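PDB 4JZ5: Gp26 from Listeria phage P40, which probably hydrolyses the glycan strands of bacterial peptidoglycan as a phage endolysin, its catalytic domain belonging to glycosyl hydrolase family 25. Local coordinates for residues W192-K197 with V207-C212; R169-Y174 with T183-P188; V44-I49 with G73-L78. All blocks are in the same frame, centred on the assembly; numbering follows the deposited sequence.

Contact 1: residues W192-K197 with V207-C212; sequences WQYTSK and VDMNTC
Trp192-Thr195 runs antiparallel to Val207-Thr211, 133° apart in direction, and a beta bulge shifts the register: Trp192 pairs with Thr211 and Gln193 with Asn210, but it is Thr195 that faces Met209, leaving Tyr194 as the extra residue. Trp192 and Thr211 exchange two bonds, the one from Trp192 N to Thr211 O (2.9 Å) being almost straight at 174°. Past this pair, Tyr194 N gives to Met209 O at 2.9 Å, and Met209 N to Thr195 O at 3.1 Å. Tyr194 turns its ring over the partner strand because CG is wedged between its own backbone N and carbonyl carbon (chi1 61°). Met209 O then lies over one ring face, toward the rim, while Tyr194 CZ rests 3.5 Å from Met209 CB and Tyr194 OH meets Met209 CE at 3.3 Å. The bend at chi3 of Met209 brings this methyl to the hydroxyl. Beside it, Trp192 CE3 packs alongside Thr211 CG2 (3.6 Å), and the indole NE1 is bonded to Arg173 O. On the other face of the sheet Gln193 and Asn210 lie side by side, Asn210 OD1 pressing to 3.0 Å from Gln193 CB. Their polar ends are tied into the barrel interior: Asn210 OD1 accepts from Trp170 NE1, while Gln193 OE1 is hydrogen-bonded to the hydroxyls of Tyr174 and Tyr150, and Gln193 NE2 to Asp27 OD1. At the far end a water donates to both Ser196 O and Asp208 OD1. The pair sits in the curled sheet between two other strands, 191-195 lying parallel to strand 169-172 and 206-211 antiparallel to strand 25-28.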
loop_
_atom_site.group_PDB
_atom_site.type_symbol
_atom_site.label_atom_id
_atom_site.label_comp_id
_atom_site.label_asym_id
_atom_site.label_seq_id
_atom_site.Cartn_x
_atom_site.Cartn_y
_atom_site.Cartn_z
ATOM N N TRP A 192 -9.925 -3.082 -1.720
ATOM C CA TRP A 192 -10.443 -3.540 -0.427
ATOM C C TRP A 192 -9.487 -4.566 0.152
ATOM O O TRP A 192 -9.269 -5.618 -0.445
ATOM C CB TRP A 192 -11.822 -4.153 -0.637
ATOM C CG TRP A 192 -12.426 -4.937 0.498
ATOM C CD1 TRP A 192 -12.226 -4.802 1.838
ATOM C CD2 TRP A 192 -13.371 -5.983 0.335
ATOM N NE1 TRP A 192 -12.994 -5.731 2.526
ATOM C CE2 TRP A 192 -13.710 -6.463 1.617
ATOM C CE3 TRP A 192 -13.956 -6.575 -0.781
ATOM C CZ2 TRP A 192 -14.608 -7.517 1.807
ATOM C CZ3 TRP A 192 -14.849 -7.612 -0.592
ATOM C CH2 TRP A 192 -15.168 -8.068 0.693
ATOM N N GLN A 193 -8.897 -4.229 1.291
ATOM C CA GLN A 193 -8.090 -5.189 2.049
ATOM C C GLN A 193 -9.031 -5.983 2.941
ATOM O O GLN A 193 -9.561 -5.456 3.915
ATOM C CB GLN A 193 -7.028 -4.483 2.859
ATOM C CG GLN A 193 -5.948 -5.409 3.368
ATOM C CD GLN A 193 -5.011 -4.660 4.264
ATOM O OE1 GLN A 193 -5.396 -4.220 5.346
ATOM N NE2 GLN A 193 -3.794 -4.435 3.802
ATOM N N TYR A 194 -9.274 -7.235 2.559
ATOM C CA TYR A 194 -10.363 -7.998 3.147
ATOM C C TYR A 194 -9.940 -8.986 4.229
ATOM O O TYR A 194 -10.783 -9.521 4.945
ATOM C CB TYR A 194 -11.184 -8.697 2.067
ATOM C CG TYR A 194 -10.454 -9.702 1.205
ATOM C CD1 TYR A 194 -10.216 -10.988 1.658
ATOM C CD2 TYR A 194 -10.046 -9.376 -0.084
ATOM C CE1 TYR A 194 -9.580 -11.904 0.869
ATOM C CE2 TYR A 194 -9.416 -10.302 -0.885
ATOM C CZ TYR A 194 -9.195 -11.568 -0.411
ATOM O OH TYR A 194 -8.568 -12.479 -1.231
ATOM N N THR A 195 -8.642 -9.231 4.363
ATOM C CA THR A 195 -8.137 -10.082 5.426
ATOM C C THR A 195 -6.669 -9.787 5.672
ATOM O O THR A 195 -5.966 -9.322 4.761
ATOM C CB THR A 195 -8.319 -11.590 5.078
ATOM O OG1 THR A 195 -8.002 -12.411 6.204
ATOM C CG2 THR A 195 -7.454 -12.010 3.906
ATOM N N SER A 196 -6.228 -10.065 6.896
ATOM C CA SER A 196 -4.816 -10.052 7.249
ATOM C C SER A 196 -4.285 -11.476 7.406
ATOM O O SER A 196 -3.111 -11.660 7.749
ATOM C CB SER A 196 -4.592 -9.281 8.549
ATOM O OG SER A 196 -5.115 -9.972 9.682
ATOM N N LYS A 197 -5.128 -12.474 7.142
ATOM C CA LYS A 197 -4.783 -13.867 7.427
ATOM C C LYS A 197 -4.902 -14.728 6.183
ATOM O O LYS A 197 -5.277 -15.900 6.253
ATOM C CB LYS A 197 -5.680 -14.420 8.540
ATOM C CG LYS A 197 -5.606 -13.640 9.827
ATOM C CD LYS A 197 -4.219 -13.588 10.416
ATOM C CE LYS A 197 -4.248 -12.880 11.771
ATOM N NZ LYS A 197 -2.903 -12.744 12.386
ATOM N N VAL A 207 -0.781 -13.408 5.133
ATOM C CA VAL A 207 -0.582 -12.303 4.233
ATOM C C VAL A 207 -1.887 -11.545 4.054
ATOM O O VAL A 207 -2.981 -12.096 4.011
ATOM C CB VAL A 207 0.018 -12.772 2.888
ATOM C CG1 VAL A 207 -0.937 -13.655 2.132
ATOM C CG2 VAL A 207 0.469 -11.574 2.048
ATOM N N ASP A 208 -1.744 -10.230 3.933
ATOM C CA ASP A 208 -2.855 -9.349 3.600
ATOM C C ASP A 208 -3.306 -9.574 2.170
ATOM O O ASP A 208 -2.485 -9.536 1.227
ATOM C CB ASP A 208 -2.435 -7.880 3.693
ATOM C CG ASP A 208 -2.147 -7.403 5.098
ATOM O OD1 ASP A 208 -2.526 -8.037 6.098
ATOM O OD2 ASP A 208 -1.522 -6.301 5.207
ATOM N N MET A 209 -4.609 -9.765 1.991
ATOM C CA MET A 209 -5.195 -9.963 0.672
ATOM C C MET A 209 -6.203 -8.882 0.380
ATOM O O MET A 209 -6.907 -8.399 1.270
ATOM C CB MET A 209 -5.837 -11.333 0.574
ATOM C CG MET A 209 -4.799 -12.429 0.671
ATOM S SD MET A 209 -5.486 -14.079 0.495
ATOM C CE MET A 209 -5.762 -14.253 -1.251
ATOM N N ASN A 210 -6.253 -8.510 -0.895
ATOM C CA ASN A 210 -7.034 -7.386 -1.371
ATOM C C ASN A 210 -7.731 -7.767 -2.667
ATOM O O ASN A 210 -7.253 -8.619 -3.417
ATOM C CB ASN A 210 -6.158 -6.147 -1.662
ATOM C CG ASN A 210 -5.246 -5.759 -0.517
ATOM O OD1 ASN A 210 -5.575 -4.902 0.279
ATOM N ND2 ASN A 210 -4.076 -6.374 -0.458
ATOM N N THR A 211 -8.843 -7.090 -2.951
ATOM C CA THR A 211 -9.502 -7.253 -4.232
ATOM C C THR A 211 -10.011 -5.905 -4.741
ATOM O O THR A 211 -10.100 -4.940 -3.989
ATOM C CB THR A 211 -10.643 -8.312 -4.175
ATOM O OG1 THR A 211 -11.046 -8.648 -5.502
ATOM C CG2 THR A 211 -11.842 -7.814 -3.397
ATOM N N CYS A 212 -10.320 -5.874 -6.032
ATOM C CA CYS A 212 -10.741 -4.665 -6.716
ATOM C C CYS A 212 -11.284 -5.061 -8.071
ATOM O O CYS A 212 -11.168 -6.216 -8.494
ATOM C CB CYS A 212 -9.571 -3.686 -6.883
ATOM S SG CYS A 212 -8.154 -4.345 -7.821
HETATM O O HOH W 1 -0.851 -10.079 7.308
#

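Contact 2: residues R169-Y174 with T183-P188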
loop_
_atom_site.group_PDB
_atom_site.type_symbol
_atom_site.label_atom_id
_atom_site.label_comp_id
_atom_site.label_asym_id
_atom_site.label_seq_id
_atom_site.Cartn_x
_atom_site.Cartn_y
_atom_site.Cartn_z
ATOM N N ARG A 169 -8.536 4.972 -3.272
ATOM C CA ARG A 169 -9.042 4.634 -1.942
ATOM C C ARG A 169 -8.801 3.165 -1.610
ATOM O O ARG A 169 -9.443 2.280 -2.182
ATOM C CB ARG A 169 -10.539 4.905 -1.868
ATOM C CG ARG A 169 -10.951 6.347 -2.112
ATOM C CD ARG A 169 -12.453 6.477 -2.357
ATOM N NE ARG A 169 -13.279 6.060 -1.223
ATOM C CZ ARG A 169 -13.686 6.856 -0.240
ATOM N NH1 ARG A 169 -13.372 8.142 -0.216
ATOM N NH2 ARG A 169 -14.431 6.346 0.731
ATOM N N TRP A 170 -7.879 2.927 -0.685
ATOM C CA TRP A 170 -7.502 1.588 -0.262
ATOM C C TRP A 170 -8.017 1.427 1.169
ATOM O O TRP A 170 -7.495 2.038 2.106
ATOM C CB TRP A 170 -5.988 1.448 -0.374
ATOM C CG TRP A 170 -5.449 0.087 -0.086
ATOM C CD1 TRP A 170 -6.149 -1.072 0.105
ATOM C CD2 TRP A 170 -4.071 -0.251 0.044
ATOM N NE1 TRP A 170 -5.284 -2.102 0.336
ATOM C CE2 TRP A 170 -4.000 -1.627 0.312
ATOM C CE3 TRP A 170 -2.882 0.484 -0.029
ATOM C CZ2 TRP A 170 -2.794 -2.280 0.515
ATOM C CZ3 TRP A 170 -1.687 -0.168 0.162
ATOM C CH2 TRP A 170 -1.649 -1.534 0.445
ATOM N N VAL A 171 -9.084 0.651 1.320
ATOM C CA VAL A 171 -9.816 0.581 2.578
ATOM C C VAL A 171 -9.806 -0.836 3.130
ATOM O O VAL A 171 -10.106 -1.790 2.410
ATOM C CB VAL A 171 -11.272 1.047 2.403
ATOM C CG1 VAL A 171 -11.974 1.117 3.751
ATOM C CG2 VAL A 171 -11.328 2.408 1.708
ATOM N N ALA A 172 -9.458 -0.962 4.408
ATOM C CA ALA A 172 -9.437 -2.259 5.073
ATOM C C ALA A 172 -10.707 -2.522 5.858
ATOM O O ALA A 172 -11.196 -1.660 6.594
ATOM C CB ALA A 172 -8.238 -2.357 5.990
ATOM N N ARG A 173 -11.211 -3.741 5.714
ATOM C CA ARG A 173 -12.298 -4.244 6.553
ATOM C C ARG A 173 -12.245 -5.754 6.487
ATOM O O ARG A 173 -12.393 -6.320 5.405
ATOM C CB ARG A 173 -13.659 -3.745 6.082
ATOM C CG ARG A 173 -14.825 -4.187 6.981
ATOM C CD ARG A 173 -14.703 -3.608 8.384
ATOM N NE ARG A 173 -15.784 -4.051 9.262
ATOM C CZ ARG A 173 -16.993 -3.495 9.328
ATOM N NH1 ARG A 173 -17.315 -2.454 8.576
ATOM N NH2 ARG A 173 -17.899 -3.991 10.159
ATOM N N TYR A 174 -12.019 -6.405 7.623
ATOM C CA TYR A 174 -11.684 -7.829 7.630
ATOM C C TYR A 174 -12.821 -8.760 8.029
ATOM O O TYR A 174 -12.744 -9.951 7.735
ATOM C CB TYR A 174 -10.529 -8.107 8.585
ATOM C CG TYR A 174 -9.243 -7.370 8.317
ATOM C CD1 TYR A 174 -8.944 -6.835 7.068
ATOM C CD2 TYR A 174 -8.306 -7.215 9.327
ATOM C CE1 TYR A 174 -7.751 -6.176 6.849
ATOM C CE2 TYR A 174 -7.118 -6.567 9.105
ATOM C CZ TYR A 174 -6.848 -6.037 7.872
ATOM O OH TYR A 174 -5.639 -5.393 7.703
ATOM N N THR A 183 -16.857 -9.213 5.666
ATOM C CA THR A 183 -17.555 -7.938 5.693
ATOM C C THR A 183 -16.890 -6.904 4.782
ATOM O O THR A 183 -15.684 -6.700 4.862
ATOM C CB THR A 183 -17.559 -7.410 7.124
ATOM O OG1 THR A 183 -17.990 -8.451 8.014
ATOM C CG2 THR A 183 -18.443 -6.193 7.250
ATOM N N LYS A 184 -17.680 -6.261 3.921
ATOM C CA LYS A 184 -17.170 -5.196 3.069
ATOM C C LYS A 184 -17.031 -3.896 3.849
ATOM O O LYS A 184 -17.687 -3.695 4.864
ATOM C CB LYS A 184 -18.098 -4.978 1.871
ATOM C CG LYS A 184 -18.091 -6.139 0.900
ATOM C CD LYS A 184 -18.848 -5.822 -0.374
ATOM C CE LYS A 184 -18.590 -6.874 -1.439
ATOM N NZ LYS A 184 -19.317 -6.569 -2.699
ATOM N N PRO A 185 -16.200 -2.979 3.350
ATOM C CA PRO A 185 -16.124 -1.671 3.995
ATOM C C PRO A 185 -17.480 -0.981 4.014
ATOM O O PRO A 185 -18.307 -1.187 3.133
ATOM C CB PRO A 185 -15.122 -0.911 3.122
ATOM C CG PRO A 185 -14.290 -1.974 2.519
ATOM C CD PRO A 185 -15.235 -3.101 2.252
ATOM N N SER A 186 -17.690 -0.143 5.015
ATOM C CA SER A 186 -18.923 0.615 5.122
ATOM C C SER A 186 -18.907 1.871 4.256
ATOM O O SER A 186 -19.890 2.603 4.218
ATOM C CB SER A 186 -19.157 1.003 6.573
ATOM O OG SER A 186 -18.241 2.003 6.979
ATOM N N ILE A 187 -17.779 2.119 3.593
ATOM C CA ILE A 187 -17.597 3.269 2.723
ATOM C C ILE A 187 -17.144 2.782 1.359
ATOM O O ILE A 187 -16.663 1.666 1.231
ATOM C CB ILE A 187 -16.549 4.266 3.296
ATOM C CG1 ILE A 187 -15.180 3.595 3.450
ATOM C CG2 ILE A 187 -17.031 4.838 4.621
ATOM C CD1 ILE A 187 -14.109 4.517 4.000
ATOM N N PRO A 188 -17.288 3.611 0.329
ATOM C CA PRO A 188 -16.807 3.187 -0.989
ATOM C C PRO A 188 -15.307 2.949 -0.995
ATOM O O PRO A 188 -14.549 3.629 -0.287
ATOM C CB PRO A 188 -17.144 4.373 -1.887
ATOM C CG PRO A 188 -18.260 5.065 -1.187
ATOM C CD PRO A 188 -18.018 4.884 0.270
#
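Arg173 and Thr183 meet where a long loop folds back over strand 169-172, a strand of the barrel typical of glycosyl hydrolase family 25; the loop leads on to the parallel neighbour 191-195 without an intervening helix. Arg173 carries one end of the contact. Its CB approaches Pro185 N and also faces the pyrrolidine ring of Pro185. Arg173 CG, anti to the backbone N (chi1 -177°), rests against two carbonyl oxygens on the same side of it, Thr183 O at 3.4 Å and Lys184 O at 3.6 Å. A bend at chi2 (63°) then turns the chain across the loop, bringing the guanidinium beside Thr183 with one face against a methyl: Thr183 CG2 sits over its centre, 3.7 Å from Arg173 CZ. Arg173 NE (4.0 Å) and NH2 (3.7 Å) also border Thr183 CG2. At the tip NH1 forms a salt bridge with Asp153, whose carboxylate also accepts from Ser186 N, so one acid holds both the arginine and the loop. Midway, Val171 makes the apolar link. Val171 CG1 touches Pro185 CB at 3.8 Å and also meets Ile187 CD1, and the isoleucine passes onward to Trp156 and Lys157 of helix 153-158. Arg169 secures the other end: NH1 is paired with Asp162, while its other two nitrogens bind the loop backbone side-on. Arg169 NE and NH2 each lie 2.9 Å from Pro188 O, which stays within the guanidinium plane, and both donors come from the same face of the carbonyl, NE standing well above its plane and NH2 tilted only 21° from it.

Contact 3: residues V44-I49 with G73-L78; sequences VGFVVI and GMPFGL
Val47, Val48 and Ile49 pair in parallel with Phe76, Gly77 and Leu78, two adjacent strands of the family 25 barrel joined through helix 62-72 in a beta-alpha-beta crossover. Three backbone bonds hold them: Val47 N to Pro75 O, Gly77 N to Val47 O at 2.9 Å, and Ile49 N to Gly77 O at 2.9 Å, the last nearly straight (169°). Packing is tight at the C-terminal end, on the face turned to the helices. There Ile49 and Leu78 lie side by side pointing the same way, and Ile49 CG1 and Leu78 CD2 are pressed to 3.4 Å, shorter than a usual carbon contact. Ile49 CD1 also reaches Phe76 CE2 at 3.9 Å. Leu69 of helix 62-72 covers Ile49 and Phe76, while helix 87-106 covers Leu78. Phe46 packs tightly too, on the opposite face. A chi1 of -166° sends its ring away from its own amide nitrogen and across to the neighbouring strand, where it takes Phe76 CA over one face in a CH-pi contact, 3.9 Å from the centroid. Because Gly77 has no side chain, Phe46 CZ can settle 3.3 Å from Gly77 N. Toward the N-terminal end, after Gly73 has closed the helix in a Schellman motif, Val44 and Met74 remain buried: Met74, bent at chi2 and chi3, turns inward, and Met74 CE reaches Val44 O at 3.3 Å and touches Val44 CB. The looser side is Gly45 and Pro75, which are partly open to solvent and meet chiefly where Pro75 CG stands 3.4 Å from Gly45 O.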
loop_
_atom_site.group_PDB
_atom_site.type_symbol
_atom_site.label_atom_id
_atom_site.label_comp_id
_atom_site.label_asym_id
_atom_site.label_seq_id
_atom_site.Cartn_x
_atom_site.Cartn_y
_atom_site.Cartn_z
ATOM N N VAL A 44 -2.005 -13.667 -8.688
ATOM C CA VAL A 44 -1.878 -12.334 -8.113
ATOM C C VAL A 44 -1.667 -11.311 -9.207
ATOM O O VAL A 44 -0.766 -11.465 -10.032
ATOM C CB VAL A 44 -0.712 -12.278 -7.121
ATOM C CG1 VAL A 44 -0.520 -10.859 -6.596
ATOM C CG2 VAL A 44 -0.934 -13.257 -5.970
ATOM N N GLY A 45 -2.493 -10.263 -9.227
ATOM C CA GLY A 45 -2.403 -9.254 -10.269
ATOM C C GLY A 45 -1.485 -8.076 -9.991
ATOM O O GLY A 45 -1.067 -7.382 -10.913
ATOM N N PHE A 46 -1.221 -7.815 -8.715
ATOM C CA PHE A 46 -0.426 -6.669 -8.293
ATOM C C PHE A 46 0.003 -6.912 -6.850
ATOM O O PHE A 46 -0.689 -7.590 -6.095
ATOM C CB PHE A 46 -1.278 -5.393 -8.355
ATOM C CG PHE A 46 -0.498 -4.105 -8.259
ATOM C CD1 PHE A 46 0.168 -3.617 -9.369
ATOM C CD2 PHE A 46 -0.456 -3.362 -7.100
ATOM C CE1 PHE A 46 0.887 -2.423 -9.315
ATOM C CE2 PHE A 46 0.256 -2.159 -7.053
ATOM C CZ PHE A 46 0.914 -1.691 -8.165
ATOM N N VAL A 47 1.141 -6.353 -6.474
ATOM C CA VAL A 47 1.637 -6.426 -5.105
ATOM C C VAL A 47 2.037 -5.032 -4.648
ATOM O O VAL A 47 2.686 -4.302 -5.386
ATOM C CB VAL A 47 2.844 -7.383 -4.992
ATOM C CG1 VAL A 47 3.397 -7.422 -3.568
ATOM C CG2 VAL A 47 2.457 -8.784 -5.444
ATOM N N VAL A 48 1.654 -4.658 -3.432
ATOM C CA VAL A 48 2.140 -3.436 -2.809
ATOM C C VAL A 48 3.116 -3.822 -1.700
ATOM O O VAL A 48 2.800 -4.660 -0.866
ATOM C CB VAL A 48 1.003 -2.588 -2.209
ATOM C CG1 VAL A 48 1.485 -1.142 -2.044
ATOM C CG2 VAL A 48 -0.244 -2.636 -3.086
ATOM N N ILE A 49 4.305 -3.227 -1.691
ATOM C CA ILE A 49 5.303 -3.551 -0.690
ATOM C C ILE A 49 5.553 -2.369 0.220
ATOM O O ILE A 49 5.505 -1.214 -0.200
ATOM C CB ILE A 49 6.629 -4.058 -1.304
ATOM C CG1 ILE A 49 7.415 -2.951 -1.993
ATOM C CG2 ILE A 49 6.350 -5.192 -2.272
ATOM C CD1 ILE A 49 8.687 -3.429 -2.655
ATOM N N GLY A 73 8.529 -10.055 -13.288
ATOM C CA GLY A 73 7.625 -9.165 -13.993
ATOM C C GLY A 73 6.290 -8.953 -13.298
ATOM O O GLY A 73 5.292 -8.691 -13.965
ATOM N N MET A 74 6.251 -9.052 -11.972
ATOM C CA MET A 74 5.022 -8.740 -11.242
ATOM C C MET A 74 4.924 -7.238 -11.053
ATOM O O MET A 74 5.805 -6.650 -10.435
ATOM C CB MET A 74 5.025 -9.419 -9.882
ATOM C CG MET A 74 3.845 -9.037 -9.010
ATOM S SD MET A 74 2.235 -9.606 -9.576
ATOM C CE MET A 74 2.400 -11.370 -9.238
ATOM N N PRO A 75 3.851 -6.611 -11.551
ATOM C CA PRO A 75 3.711 -5.174 -11.295
ATOM C C PRO A 75 3.542 -4.912 -9.804
ATOM O O PRO A 75 2.913 -5.690 -9.091
ATOM C CB PRO A 75 2.466 -4.784 -12.096
ATOM C CG PRO A 75 1.718 -6.040 -12.292
ATOM C CD PRO A 75 2.733 -7.147 -12.346
ATOM N N PHE A 76 4.124 -3.819 -9.328
ATOM C CA PHE A 76 4.073 -3.536 -7.917
ATOM C C PHE A 76 4.133 -2.053 -7.616
ATOM O O PHE A 76 4.493 -1.224 -8.436
ATOM C CB PHE A 76 5.193 -4.309 -7.171
ATOM C CG PHE A 76 6.560 -3.693 -7.288
ATOM C CD1 PHE A 76 7.358 -3.953 -8.385
ATOM C CD2 PHE A 76 7.052 -2.858 -6.290
ATOM C CE1 PHE A 76 8.616 -3.391 -8.503
ATOM C CE2 PHE A 76 8.317 -2.300 -6.394
ATOM C CZ PHE A 76 9.098 -2.569 -7.512
ATOM N N GLY A 77 3.746 -1.747 -6.393
ATOM C CA GLY A 77 3.792 -0.413 -5.840
ATOM C C GLY A 77 4.360 -0.419 -4.435
ATOM O O GLY A 77 4.723 -1.468 -3.905
ATOM N N LEU A 78 4.404 0.754 -3.810
ATOM C CA LEU A 78 4.971 0.922 -2.467
ATOM C C LEU A 78 3.972 1.575 -1.539
ATOM O O LEU A 78 3.197 2.431 -1.980
ATOM C CB LEU A 78 6.186 1.850 -2.472
ATOM C CG LEU A 78 7.316 1.519 -3.436
ATOM C CD1 LEU A 78 8.427 2.542 -3.275
ATOM C CD2 LEU A 78 7.858 0.118 -3.291
#

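Overall arrangement
From the N terminus, contact 3 comes first: it closes the excursion from strand 46-53 through helix 62-72 to strand 76-81. The chain then runs through strands 114-117 and 147-152 before contact 2 folds the loop 183-188 over strand 169-172. Contact 1 follows, returning strand 206-211 onto strand 191-195. The three loops lie in series, none nested or crossed. All share one curled sheet, in which strand 25-28 stands between 206-211 and 46-53 and so links contact 1 to contact 3. Contacts 1 and 2 adjoin, Trp192 of the first packing on Thr183 of the second, whereas contacts 2 and 3, with centres about 20 Å apart, touch where Trp170 packs on Val48.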